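Local atomic coordinates of aromatic amino acid beta-eliminating lyase/threonine aldolase (Exiguobacterium sibiricum, PDB entry 3LWS), a protein that belongs to the beta-eliminating lyase family of pyridoxal-phosphate-dependent enzymes, with the cofactor bound covalently as an internal aldimine. Residues I130-L143 with I161-D175. Numbering follows the deposited sequence. Where two conformers were deposited one is given.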
ATOM      1  N   ILE A 130      27.169  16.224 -14.622  1.00 22.02           N
ATOM      2  CA  ILE A 130      25.808  16.471 -15.111  1.00 21.44           C
ATOM      3  C   ILE A 130      25.857  17.088 -16.523  1.00 23.91           C
ATOM      4  O   ILE A 130      25.161  16.653 -17.404  1.00 23.14           O
ATOM      5  CB  ILE A 130      25.043  17.417 -14.143  1.00 21.48           C
ATOM      6  CG1 ILE A 130      24.746  16.709 -12.796  1.00 20.53           C
ATOM      7  CG2 ILE A 130      23.756  17.944 -14.757  1.00 22.25           C
ATOM      8  CD1 ILE A 130      24.262  17.637 -11.740  1.00 19.50           C
ATOM      9  N   LYS A 131      26.682  18.112 -16.728  1.00 24.12           N
ATOM     10  CA  LYS A 131      26.832  18.728 -18.055  1.00 24.33           C
ATOM     11  C   LYS A 131      27.341  17.740 -19.111  1.00 24.86           C
ATOM     12  O   LYS A 131      27.113  17.958 -20.290  1.00 25.16           O
ATOM     13  CB  LYS A 131      27.761  19.943 -18.009  1.00 23.72           C
ATOM     14  CG  LYS A 131      27.215  21.156 -17.256  1.00 25.36           C
ATOM     15  CD  LYS A 131      28.297  22.195 -16.981  1.00 30.64           C
ATOM     16  CE  LYS A 131      27.717  23.489 -16.459  1.00 34.03           C
ATOM     17  NZ  LYS A 131      28.752  24.442 -15.951  1.00 30.77           N
ATOM     18  N   ALA A 132      28.049  16.684 -18.699  1.00 25.04           N
ATOM     19  CA  ALA A 132      28.531  15.664 -19.633  1.00 25.49           C
ATOM     20  C   ALA A 132      27.468  14.634 -19.983  1.00 24.77           C
ATOM     21  O   ALA A 132      27.693  13.820 -20.866  1.00 25.28           O
ATOM     22  CB  ALA A 132      29.821  14.965 -19.082  1.00 23.70           C
ATOM     23  N   LEU A 133      26.319  14.650 -19.302  1.00 25.13           N
ATOM     24  CA  LEU A 133      25.236  13.706 -19.645  1.00 24.83           C
ATOM     25  C   LEU A 133      24.744  13.938 -21.064  1.00 23.47           C
ATOM     26  O   LEU A 133      24.696  15.077 -21.482  1.00 23.67           O
ATOM     27  CB  LEU A 133      24.049  13.792 -18.683  1.00 24.34           C
ATOM     28  CG  LEU A 133      24.284  13.260 -17.245  1.00 24.64           C
ATOM     29  CD1 LEU A 133      23.045  13.510 -16.397  1.00 23.09           C
ATOM     30  CD2 LEU A 133      24.671  11.774 -17.216  1.00 23.59           C
ATOM     31  N   PRO A 134      24.392  12.849 -21.787  1.00 23.62           N
ATOM     32  CA  PRO A 134      23.730  12.907 -23.077  1.00 25.36           C
ATOM     33  C   PRO A 134      22.229  13.184 -22.884  1.00 25.56           C
ATOM     34  O   PRO A 134      21.779  13.430 -21.749  1.00 23.85           O
ATOM     35  CB  PRO A 134      23.951  11.503 -23.628  1.00 26.20           C
ATOM     36  CG  PRO A 134      23.859  10.635 -22.436  1.00 24.71           C
ATOM     37  CD  PRO A 134      24.571  11.439 -21.360  1.00 24.16           C
ATOM     38  N   ASP A 135      21.496  13.209 -23.997  1.00 25.65           N
ATOM     39  CA  ASP A 135      20.041  13.412 -24.000  1.00 24.32           C
ATOM     40  C   ASP A 135      19.412  12.279 -23.186  1.00 22.60           C
ATOM     41  O   ASP A 135      19.532  11.094 -23.533  1.00 21.86           O
ATOM     42  CB  ASP A 135      19.458  13.434 -25.431  1.00 25.02           C
ATOM     43  CG  ASP A 135      19.583  14.805 -26.129  1.00 30.12           C
ATOM     44  OD1 ASP A 135      19.808  15.846 -25.466  1.00 32.53           O
ATOM     45  OD2 ASP A 135      19.404  14.852 -27.368  1.00 27.92           O
ATOM     46  N   ILE A 136      18.804  12.649 -22.070  1.00 20.74           N
ATOM     47  CA  ILE A 136      18.079  11.699 -21.195  1.00 21.35           C
ATOM     48  C   ILE A 136      16.702  12.275 -20.873  1.00 20.53           C
ATOM     49  O   ILE A 136      16.480  13.456 -21.069  1.00 21.24           O
ATOM     50  CB  ILE A 136      18.888  11.403 -19.883  1.00 21.81           C
ATOM     51  CG1 ILE A 136      19.092  12.676 -19.063  1.00 22.38           C
ATOM     52  CG2 ILE A 136      20.235  10.798 -20.218  1.00 19.56           C
ATOM     53  CD1 ILE A 136      19.621  12.460 -17.654  1.00 22.21           C
ATOM     54  N   ALA A 137      15.787  11.438 -20.391  1.00 21.64           N
ATOM     55  CA  ALA A 137      14.450  11.878 -19.932  1.00 20.77           C
ATOM     56  C   ALA A 137      14.488  12.656 -18.618  1.00 22.38           C
ATOM     57  O   ALA A 137      13.863  13.713 -18.489  1.00 21.18           O
ATOM     58  CB  ALA A 137      13.514  10.673 -19.768  1.00 20.17           C
ATOM     59  N   CYS A 138      15.206  12.113 -17.626  1.00 22.11           N
ATOM     60  CA  CYS A 138      15.133  12.635 -16.259  1.00 20.90           C
ATOM     61  C   CYS A 138      16.437  12.504 -15.481  1.00 19.54           C
ATOM     62  O   CYS A 138      17.056  11.445 -15.545  1.00 19.42           O
ATOM     63  CB  CYS A 138      14.076  11.878 -15.504  1.00 21.31           C
ATOM     64  SG  CYS A 138      13.723  12.590 -13.886  1.00 22.43           S
ATOM     65  N   LEU A 139      16.865  13.584 -14.818  1.00 18.10           N
ATOM     66  CA  LEU A 139      17.897  13.523 -13.770  1.00 17.74           C
ATOM     67  C   LEU A 139      17.144  13.520 -12.416  1.00 18.92           C
ATOM     68  O   LEU A 139      16.263  14.361 -12.202  1.00 20.64           O
ATOM     69  CB  LEU A 139      18.833  14.708 -13.842  1.00 18.28           C
ATOM     70  CG  LEU A 139      19.878  14.933 -12.738  1.00 17.80           C
ATOM     71  CD1 LEU A 139      20.848  13.759 -12.648  1.00 18.35           C
ATOM     72  CD2 LEU A 139      20.618  16.209 -12.985  1.00 14.17           C
ATOM     73  N   LEU A 140      17.454  12.546 -11.553  1.00 20.67           N
ATOM     74  CA  LEU A 140      16.946  12.440 -10.187  1.00 19.08           C
ATOM     75  C   LEU A 140      18.069  12.883  -9.235  1.00 17.99           C
ATOM     76  O   LEU A 140      19.188  12.382  -9.312  1.00 19.31           O
ATOM     77  CB  LEU A 140      16.481  10.983  -9.858  1.00 19.25           C
ATOM     78  CG  LEU A 140      15.995  10.663  -8.425  1.00 18.41           C
ATOM     79  CD1 LEU A 140      14.953   9.545  -8.377  1.00 16.80           C
ATOM     80  CD2 LEU A 140      17.158  10.312  -7.413  1.00 15.62           C
ATOM     81  N   LEU A 141      17.774  13.866  -8.388  1.00 17.73           N
ATOM     82  CA  LEU A 141      18.637  14.227  -7.286  1.00 18.04           C
ATOM     83  C   LEU A 141      17.950  13.808  -5.997  1.00 18.88           C
ATOM     84  O   LEU A 141      16.733  13.863  -5.910  1.00 20.50           O
ATOM     85  CB  LEU A 141      18.875  15.716  -7.245  1.00 18.03           C
ATOM     86  CG  LEU A 141      19.620  16.312  -8.432  1.00 20.91           C
ATOM     87  CD1 LEU A 141      19.608  17.823  -8.326  1.00 16.39           C
ATOM     88  CD2 LEU A 141      21.040  15.738  -8.483  1.00 18.20           C
ATOM     89  N   GLU A 142      18.754  13.403  -5.013  1.00 19.22           N
ATOM     90  CA  GLU A 142      18.319  13.048  -3.652  1.00 18.72           C
ATOM     91  C   GLU A 142      18.972  13.994  -2.630  1.00 18.40           C
ATOM     92  O   GLU A 142      20.197  14.026  -2.494  1.00 19.86           O
ATOM     93  CB  GLU A 142      18.750  11.607  -3.363  1.00 17.99           C
ATOM     94  CG  GLU A 142      18.300  11.015  -2.059  1.00 19.00           C
ATOM     95  CD  GLU A 142      19.063   9.727  -1.694  1.00 22.62           C
ATOM     96  OE1 GLU A 142      19.227   8.845  -2.577  1.00 21.92           O
ATOM     97  OE2 GLU A 142      19.447   9.585  -0.496  1.00 23.71           O
ATOM     98  N   LEU A 143      18.172  14.788  -1.941  1.00 18.16           N
ATOM     99  CA  LEU A 143      18.687  15.779  -1.012  1.00 18.43           C
ATOM    100  C   LEU A 143      18.364  15.401   0.444  1.00 19.93           C
ATOM    101  O   LEU A 143      17.171  15.415   0.839  1.00 19.79           O
ATOM    102  CB  LEU A 143      18.103  17.164  -1.353  1.00 19.29           C
ATOM    103  CG  LEU A 143      18.387  17.716  -2.749  1.00 18.70           C
ATOM    104  CD1 LEU A 143      17.513  18.927  -2.993  1.00 16.77           C
ATOM    105  CD2 LEU A 143      19.851  18.057  -2.909  1.00 20.29           C
ATOM    106  N   ILE A 161      21.902  23.741 -11.629  1.00 23.73           N
ATOM    107  CA  ILE A 161      21.473  22.433 -12.175  1.00 22.36           C
ATOM    108  C   ILE A 161      20.039  22.512 -12.723  1.00 22.02           C
ATOM    109  O   ILE A 161      19.762  21.955 -13.763  1.00 23.22           O
ATOM    110  CB  ILE A 161      21.549  21.276 -11.120  1.00 20.26           C
ATOM    111  CG1 ILE A 161      23.013  20.972 -10.788  1.00 22.57           C
ATOM    112  CG2 ILE A 161      20.848  19.981 -11.633  1.00 19.88           C
ATOM    113  CD1 ILE A 161      23.167  20.021  -9.665  1.00 21.55           C
ATOM    114  N   SER A 162      19.157  23.204 -11.993  1.00 22.05           N
ATOM    115  CA  SER A 162      17.766  23.420 -12.404  1.00 23.74           C
ATOM    116  C   SER A 162      17.648  24.192 -13.724  1.00 25.33           C
ATOM    117  O   SER A 162      16.856  23.821 -14.603  1.00 24.98           O
ATOM    118  CB  SER A 162      17.030  24.207 -11.322  1.00 23.62           C
ATOM    119  OG  SER A 162      15.689  24.404 -11.652  1.00 23.28           O
ATOM    120  N   ARG A 163      18.428  25.258 -13.864  1.00 24.94           N
ATOM    121  CA  ARG A 163      18.460  26.028 -15.126  1.00 26.90           C
ATOM    122  C   ARG A 163      19.069  25.219 -16.271  1.00 26.40           C
ATOM    123  O   ARG A 163      18.584  25.246 -17.385  1.00 25.84           O
ATOM    124  CB  ARG A 163      19.238  27.322 -14.938  1.00 28.17           C
ATOM    125  CG  ARG A 163      19.272  28.258 -16.190  1.00 37.64           C
ATOM    126  CD  ARG A 163      19.986  29.595 -15.900  1.00 48.81           C
ATOM    127  NE  ARG A 163      19.360  30.280 -14.761  1.00 59.17           N
ATOM    128  CZ  ARG A 163      19.718  30.168 -13.476  1.00 65.43           C
ATOM    129  NH1 ARG A 163      20.747  29.408 -13.098  1.00 64.55           N
ATOM    130  NH2 ARG A 163      19.035  30.834 -12.548  1.00 70.24           N
ATOM    131  N   TYR A 164      20.138  24.491 -15.986  1.00 24.93           N
ATOM    132  CA  TYR A 164      20.798  23.717 -17.008  1.00 25.00           C
ATOM    133  C   TYR A 164      19.816  22.720 -17.600  1.00 25.59           C
ATOM    134  O   TYR A 164      19.546  22.741 -18.789  1.00 23.51           O
ATOM    135  CB  TYR A 164      22.057  23.013 -16.446  1.00 25.21           C
ATOM    136  CG  TYR A 164      22.758  22.177 -17.479  1.00 27.41           C
ATOM    137  CD1 TYR A 164      23.615  22.759 -18.417  1.00 27.80           C
ATOM    138  CD2 TYR A 164      22.534  20.823 -17.555  1.00 27.75           C
ATOM    139  CE1 TYR A 164      24.241  22.006 -19.359  1.00 27.88           C
ATOM    140  CE2 TYR A 164      23.135  20.067 -18.505  1.00 26.66           C
ATOM    141  CZ  TYR A 164      23.996  20.660 -19.409  1.00 32.14           C
ATOM    142  OH  TYR A 164      24.591  19.893 -20.364  1.00 30.40           O
ATOM    143  N   CYS A 165      19.266  21.874 -16.739  1.00 26.49           N
ATOM    144  CA  CYS A 165      18.375  20.786 -17.160  1.00 26.78           C
ATOM    145  C   CYS A 165      17.190  21.320 -17.940  1.00 27.48           C
ATOM    146  O   CYS A 165      16.838  20.781 -18.984  1.00 26.66           O
ATOM    147  CB  CYS A 165      17.876  19.997 -15.950  1.00 26.65           C
ATOM    148  SG  CYS A 165      19.144  19.013 -15.169  1.00 27.13           S
ATOM    149  N   ARG A 166      16.596  22.390 -17.420  1.00 27.98           N
ATOM    150  CA  ARG A 166      15.479  23.043 -18.072  1.00 30.59           C
ATOM    151  C   ARG A 166      15.897  23.559 -19.441  1.00 31.88           C
ATOM    152  O   ARG A 166      15.199  23.322 -20.420  1.00 30.09           O
ATOM    153  CB  ARG A 166      14.977  24.185 -17.192  1.00 32.66           C
ATOM    154  CG  ARG A 166      13.599  24.690 -17.489  1.00 45.59           C
ATOM    155  CD  ARG A 166      13.150  25.646 -16.379  1.00 57.33           C
ATOM    156  NE  ARG A 166      11.740  26.023 -16.488  1.00 64.92           N
ATOM    157  CZ  ARG A 166      11.110  26.861 -15.660  1.00 70.12           C
ATOM    158  NH1 ARG A 166      11.753  27.429 -14.637  1.00 72.24           N
ATOM    159  NH2 ARG A 166       9.822  27.137 -15.852  1.00 71.00           N
ATOM    160  N   GLU A 167      17.049  24.235 -19.521  1.00 31.95           N
ATOM    161  CA  GLU A 167      17.532  24.771 -20.792  0.70 34.27           C
ATOM    162  C   GLU A 167      17.806  23.636 -21.785  1.00 33.27           C
ATOM    163  O   GLU A 167      17.787  23.849 -22.983  1.00 34.57           O
ATOM    164  CB  GLU A 167      18.784  25.637 -20.570  0.70 32.95           C
ATOM    165  CG  GLU A 167      19.310  26.382 -21.799  0.70 43.46           C
ATOM    166  CD  GLU A 167      18.503  27.624 -22.145  0.70 45.53           C
ATOM    167  OE1 GLU A 167      18.058  28.326 -21.208  0.70 52.18           O
ATOM    168  OE2 GLU A 167      18.332  27.902 -23.356  0.70 45.41           O
ATOM    169  N   ARG A 168      18.048  22.428 -21.267  1.00 31.13           N
ATOM    170  CA  ARG A 168      18.315  21.235 -22.084  1.00 30.71           C
ATOM    171  C   ARG A 168      17.156  20.252 -22.288  1.00 29.21           C
ATOM    172  O   ARG A 168      17.330  19.216 -22.940  1.00 29.84           O
ATOM    173  CB  ARG A 168      19.488  20.466 -21.484  1.00 31.66           C
ATOM    174  CG  ARG A 168      20.764  20.771 -22.160  1.00 38.85           C
ATOM    175  CD  ARG A 168      21.798  19.803 -21.721  1.00 44.78           C
ATOM    176  NE  ARG A 168      21.637  18.495 -22.348  1.00 45.78           N
ATOM    177  CZ  ARG A 168      22.356  17.416 -22.039  1.00 47.27           C
ATOM    178  NH1 ARG A 168      23.302  17.447 -21.088  1.00 47.63           N
ATOM    179  NH2 ARG A 168      22.122  16.288 -22.686  1.00 48.94           N
ATOM    180  N   GLY A 169      16.001  20.539 -21.710  1.00 26.59           N
ATOM    181  CA  GLY A 169      14.827  19.671 -21.848  1.00 26.95           C
ATOM    182  C   GLY A 169      14.807  18.411 -21.013  1.00 25.46           C
ATOM    183  O   GLY A 169      14.007  17.552 -21.261  1.00 25.60           O
ATOM    184  N   ILE A 170      15.695  18.317 -20.021  1.00 26.10           N
ATOM    185  CA  ILE A 170      15.763  17.197 -19.084  1.00 23.37           C
ATOM    186  C   ILE A 170      14.849  17.477 -17.892  1.00 22.62           C
ATOM    187  O   ILE A 170      14.963  18.510 -17.271  1.00 21.45           O
ATOM    188  CB  ILE A 170      17.233  17.023 -18.571  1.00 24.21           C
ATOM    189  CG1 ILE A 170      18.141  16.581 -19.737  1.00 21.64           C
ATOM    190  CG2 ILE A 170      17.272  16.058 -17.392  1.00 22.11           C
ATOM    191  CD1 ILE A 170      19.540  16.955 -19.607  1.00 21.05           C
ATOM    192  N   ARG A 171      13.977  16.547 -17.535  1.00 21.13           N
ATOM    193  CA  ARG A 171      13.104  16.735 -16.374  1.00 21.82           C
ATOM    194  C   ARG A 171      13.914  16.525 -15.101  1.00 21.20           C
ATOM    195  O   ARG A 171      14.776  15.655 -15.066  1.00 21.82           O
ATOM    196  CB  ARG A 171      11.916  15.773 -16.421  1.00 22.11           C
ATOM    197  CG  ARG A 171      10.990  16.008 -17.637  1.00 23.81           C
ATOM    198  CD  ARG A 171      10.165  17.308 -17.556  1.00 29.31           C
ATOM    199  NE  ARG A 171       9.354  17.429 -18.770  1.00 32.31           N
ATOM    200  CZ  ARG A 171       9.785  17.859 -19.962  1.00 37.07           C
ATOM    201  NH1 ARG A 171      11.033  18.295 -20.163  1.00 37.06           N
ATOM    202  NH2 ARG A 171       8.947  17.841 -20.987  1.00 36.23           N
ATOM    203  N   LEU A 172      13.683  17.344 -14.080  1.00 21.53           N
ATOM    204  CA  LEU A 172      14.430  17.228 -12.830  1.00 21.43           C
ATOM    205  C   LEU A 172      13.519  16.766 -11.717  1.00 20.76           C
ATOM    206  O   LEU A 172      12.527  17.433 -11.356  1.00 20.05           O
ATOM    207  CB  LEU A 172      15.130  18.531 -12.491  1.00 22.80           C
ATOM    208  CG  LEU A 172      16.256  18.482 -11.486  1.00 24.05           C
ATOM    209  CD1 LEU A 172      17.363  17.595 -11.950  1.00 21.92           C
ATOM    210  CD2 LEU A 172      16.748  19.920 -11.261  1.00 25.00           C
ATOM    211  N   HIS A 173      13.840  15.591 -11.186  1.00 18.84           N
ATOM    212  CA  HIS A 173      13.033  14.990 -10.142  1.00 18.35           C
ATOM    213  C   HIS A 173      13.754  15.002  -8.805  1.00 19.15           C
ATOM    214  O   HIS A 173      14.940  14.674  -8.735  1.00 18.63           O
ATOM    215  CB  HIS A 173      12.648  13.565 -10.490  1.00 19.07           C
ATOM    216  CG  HIS A 173      11.906  12.874  -9.382  1.00 16.39           C
ATOM    217  ND1 HIS A 173      10.569  13.110  -9.129  1.00 17.54           N
ATOM    218  CD2 HIS A 173      12.342  12.059  -8.392  1.00 20.07           C
ATOM    219  CE1 HIS A 173      10.202  12.402  -8.071  1.00 20.43           C
ATOM    220  NE2 HIS A 173      11.263  11.762  -7.599  1.00 19.09           N
ATOM    221  N   LEU A 174      13.033  15.371  -7.737  1.00 19.60           N
ATOM    222  CA  LEU A 174      13.619  15.385  -6.376  1.00 18.83           C
ATOM    223  C   LEU A 174      13.142  14.175  -5.559  1.00 19.07           C
ATOM    224  O   LEU A 174      11.944  13.930  -5.399  1.00 19.89           O
ATOM    225  CB  LEU A 174      13.310  16.693  -5.632  1.00 19.26           C
ATOM    226  CG  LEU A 174      13.665  16.778  -4.135  1.00 15.66           C
ATOM    227  CD1 LEU A 174      15.143  16.493  -3.870  1.00 13.44           C
ATOM    228  CD2 LEU A 174      13.271  18.164  -3.536  1.00 19.29           C
ATOM    229  N   ASP A 175      14.119  13.388  -5.135  1.00 19.20           N
ATOM    230  CA  ASP A 175      13.973  12.431  -4.058  1.00 19.38           C
ATOM    231  C   ASP A 175      14.177  13.239  -2.771  1.00 19.38           C
ATOM    232  O   ASP A 175      15.295  13.443  -2.278  1.00 19.76           O
ATOM    233  CB  ASP A 175      14.958  11.265  -4.191  1.00 17.43           C
ATOM    234  CG  ASP A 175      14.710  10.174  -3.195  1.00 18.87           C
ATOM    235  OD1 ASP A 175      14.176  10.477  -2.104  1.00 17.73           O
ATOM    236  OD2 ASP A 175      15.032   8.997  -3.515  1.00 15.83           O
TER
HETATM  237  O   HOH W   1      14.310  15.226 -22.440  1.00 44.42           O
HETATM  238  O   HOH W   2      17.331   7.806  -4.454  1.00 19.34           O
HETATM  239  O   HOH W   3      15.994  13.015   0.371  1.00 17.65           O
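From Cys-138 to Glu-142 one strand runs parallel to Arg-171 to Asp-175, 26° between their directions, and six backbone hydrogen bonds join them, from Arg-171 N to Ala-137 O at one end to Leu-143 N to Asp-175 O at the other. On the face carrying Leu-139 and Leu-141, Leu-172 lies alongside Leu-139 and brings CD1 to 3.7 Å from Leu-139 CD2. That same CD2 meets Cys-165 SG at 3.8 Å and Ile-161 CG2 at 4.0 Å, so the helix packs on the strands it links. Strand 138-142, helix 155-167 and strand 171-176 make up a beta-alpha-beta unit in the mixed seven-stranded sheet of the large domain in fold type I PLP enzymes. Just before Gly-169, whose positive phi closes the helix in a Schellman motif, Arg-168 bends at chi3 (76°) and turns its guanidinium to the loop: NH1 donates to Leu-133 O at 2.8 Å, approaching from above the carbonyl plane, and also to Tyr-164 OH, while Ile-170 CD1 covers one guanidinium face. Lys-131 CG sits over a face of the Tyr-164 ring in a CH-pi contact, 4.0 Å from its centroid. On the other sheet face, Leu-140 CD1 touches the edge of the His-173 ring at CD2, 3.6 Å away. A water bridges Glu-142 OE1 and Asp-175 OD2; Glu-142 OE2 is hydrogen-bonded to Arg-146 N, and Asp-175 OD2 to Gln-75 NE2 and N1 of the modified residue LLP at position 206.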